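Local coordinates for protein YHR177W (Saccharomyces cerevisiae, PDB 4M8B) that probably binds DNA as a fungal transcription factor of the WOPR family, this chain being its WOPR domain crystallised with DNA, at residues G11-E16 with A20-G25. Sequence-based numbering, arbitrary orientation.
Sequences GYIDDE and ALVFQG
Ile13 and Val22 meet where the loop after strand 9-10 turns into helix 16-28 of the WOPR domain, a helix start whose N-cap residue is Asp15. Methyl CD1 of Ile13 lies 4.0 Å from methyl CG2 of Val22, the two side chains crossing at a slant. The CB of Ile13 does not itself head for the helix; CG1, set beside the backbone N and anti to the carbonyl carbon (chi1 -53°), bends on at chi2 -48° and brings CD1 across. The CB of Val22, by contrast, heads toward the loop. With its CG1 anti to the backbone N (chi1 178°), CG2 lies beside that N, anti to the carbonyl carbon, and is the methyl that meets Ile13. Ile13 also rests on Pro159 of a loop and Val22 on Leu142 of strand 137-147, and both are buried. Two residues on from Ile13, Asp15 caps the helix through OD1, with a weak hydrogen bond to the backbone N of Asp18, and the same oxygen forms a salt bridge with Arg158. Glu16, the first helical residue, forms a salt bridge from OE2 to Lys79 NZ. The backbone of Glu16 joins the two segments a second time, its carbonyl O accepting the i to i+4 hydrogen bond from the N of Ala20 at 2.9 Å.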
loop_
_atom_site.group_PDB
_atom_site.type_symbol
_atom_site.label_atom_id
_atom_site.label_comp_id
_atom_site.label_asym_id
_atom_site.label_seq_id
_atom_site.Cartn_x
_atom_site.Cartn_y
_atom_site.Cartn_z
ATOM N N GLY C 11 9.828 -0.110 -2.988
ATOM C CA GLY C 11 10.085 -1.363 -2.307
ATOM C C GLY C 11 8.852 -2.217 -2.092
ATOM O O GLY C 11 7.861 -2.095 -2.816
ATOM N N TYR C 12 8.923 -3.089 -1.089
ATOM C CA TYR C 12 7.823 -3.983 -0.752
ATOM C C TYR C 12 7.616 -4.050 0.758
ATOM O O TYR C 12 8.567 -4.260 1.512
ATOM C CB TYR C 12 8.091 -5.386 -1.297
ATOM C CG TYR C 12 7.074 -6.405 -0.850
ATOM C CD1 TYR C 12 5.822 -6.465 -1.444
ATOM C CD2 TYR C 12 7.362 -7.306 0.166
ATOM C CE1 TYR C 12 4.882 -7.396 -1.039
ATOM C CE2 TYR C 12 6.428 -8.241 0.579
ATOM C CZ TYR C 12 5.189 -8.281 -0.028
ATOM O OH TYR C 12 4.249 -9.204 0.373
ATOM N N ILE C 13 6.373 -3.874 1.196
ATOM C CA ILE C 13 6.055 -3.913 2.618
ATOM C C ILE C 13 5.600 -5.312 3.028
ATOM O O ILE C 13 4.649 -5.850 2.460
ATOM C CB ILE C 13 4.950 -2.900 2.974
ATOM C CG1 ILE C 13 5.319 -1.504 2.463
ATOM C CG2 ILE C 13 4.690 -2.895 4.472
ATOM C CD1 ILE C 13 6.731 -1.073 2.798
ATOM N N ASP C 14 6.280 -5.899 4.011
ATOM C CA ASP C 14 5.924 -7.235 4.481
ATOM C C ASP C 14 5.369 -7.226 5.905
ATOM O O ASP C 14 4.344 -7.851 6.182
ATOM C CB ASP C 14 7.121 -8.183 4.387
ATOM C CG ASP C 14 6.744 -9.621 4.681
ATOM O OD1 ASP C 14 6.277 -10.313 3.752
ATOM O OD2 ASP C 14 6.908 -10.059 5.839
ATOM N N ASP C 15 6.045 -6.512 6.802
ATOM C CA ASP C 15 5.638 -6.463 8.204
ATOM C C ASP C 15 5.699 -5.050 8.787
ATOM O O ASP C 15 5.947 -4.083 8.068
ATOM C CB ASP C 15 6.489 -7.418 9.046
ATOM C CG ASP C 15 7.936 -6.968 9.159
ATOM O OD1 ASP C 15 8.437 -6.324 8.214
ATOM O OD2 ASP C 15 8.573 -7.259 10.191
ATOM N N GLU C 16 5.475 -4.942 10.093
ATOM C CA GLU C 16 5.406 -3.642 10.756
ATOM C C GLU C 16 6.751 -2.915 10.784
ATOM O O GLU C 16 6.797 -1.690 10.887
ATOM C CB GLU C 16 4.842 -3.784 12.175
ATOM C CG GLU C 16 3.447 -4.394 12.231
ATOM C CD GLU C 16 2.860 -4.406 13.633
ATOM O OE1 GLU C 16 3.253 -3.554 14.459
ATOM O OE2 GLU C 16 2.001 -5.272 13.907
ATOM N N ALA C 20 7.224 0.881 9.664
ATOM C CA ALA C 20 7.755 1.845 10.619
ATOM C C ALA C 20 8.839 2.708 9.993
ATOM O O ALA C 20 8.902 3.914 10.231
ATOM C CB ALA C 20 8.285 1.132 11.845
ATOM N N LEU C 21 9.684 2.084 9.182
ATOM C CA LEU C 21 10.764 2.794 8.509
ATOM C C LEU C 21 10.225 3.827 7.516
ATOM O O LEU C 21 10.701 4.962 7.476
ATOM C CB LEU C 21 11.702 1.801 7.816
ATOM C CG LEU C 21 12.511 0.916 8.772
ATOM C CD1 LEU C 21 13.148 -0.260 8.045
ATOM C CD2 LEU C 21 13.574 1.742 9.475
ATOM N N VAL C 22 9.226 3.434 6.731
ATOM C CA VAL C 22 8.615 4.337 5.757
ATOM C C VAL C 22 7.971 5.540 6.442
ATOM O O VAL C 22 8.232 6.685 6.080
ATOM C CB VAL C 22 7.561 3.613 4.899
ATOM C CG1 VAL C 22 6.909 4.587 3.925
ATOM C CG2 VAL C 22 8.192 2.448 4.154
ATOM N N PHE C 23 7.136 5.268 7.438
ATOM C CA PHE C 23 6.483 6.317 8.210
ATOM C C PHE C 23 7.495 7.257 8.862
ATOM O O PHE C 23 7.355 8.477 8.776
ATOM C CB PHE C 23 5.568 5.702 9.271
ATOM C CG PHE C 23 4.250 5.211 8.730
ATOM C CD1 PHE C 23 3.547 5.949 7.793
ATOM C CD2 PHE C 23 3.712 4.011 9.161
ATOM C CE1 PHE C 23 2.330 5.500 7.301
ATOM C CE2 PHE C 23 2.498 3.556 8.670
ATOM C CZ PHE C 23 1.808 4.301 7.740
ATOM N N GLN C 24 8.511 6.691 9.508
ATOM C CA GLN C 24 9.535 7.499 10.164
ATOM C C GLN C 24 10.252 8.370 9.139
ATOM O O GLN C 24 10.535 9.540 9.393
ATOM C CB GLN C 24 10.539 6.618 10.912
ATOM C CG GLN C 24 11.518 7.393 11.787
ATOM C CD GLN C 24 10.828 8.158 12.905
ATOM O OE1 GLN C 24 10.055 7.588 13.675
ATOM N NE2 GLN C 24 11.100 9.458 12.994
ATOM N N GLY C 25 10.525 7.794 7.973
ATOM C CA GLY C 25 11.150 8.528 6.889
ATOM C C GLY C 25 10.294 9.688 6.421
ATOM O O GLY C 25 10.809 10.712 5.970
#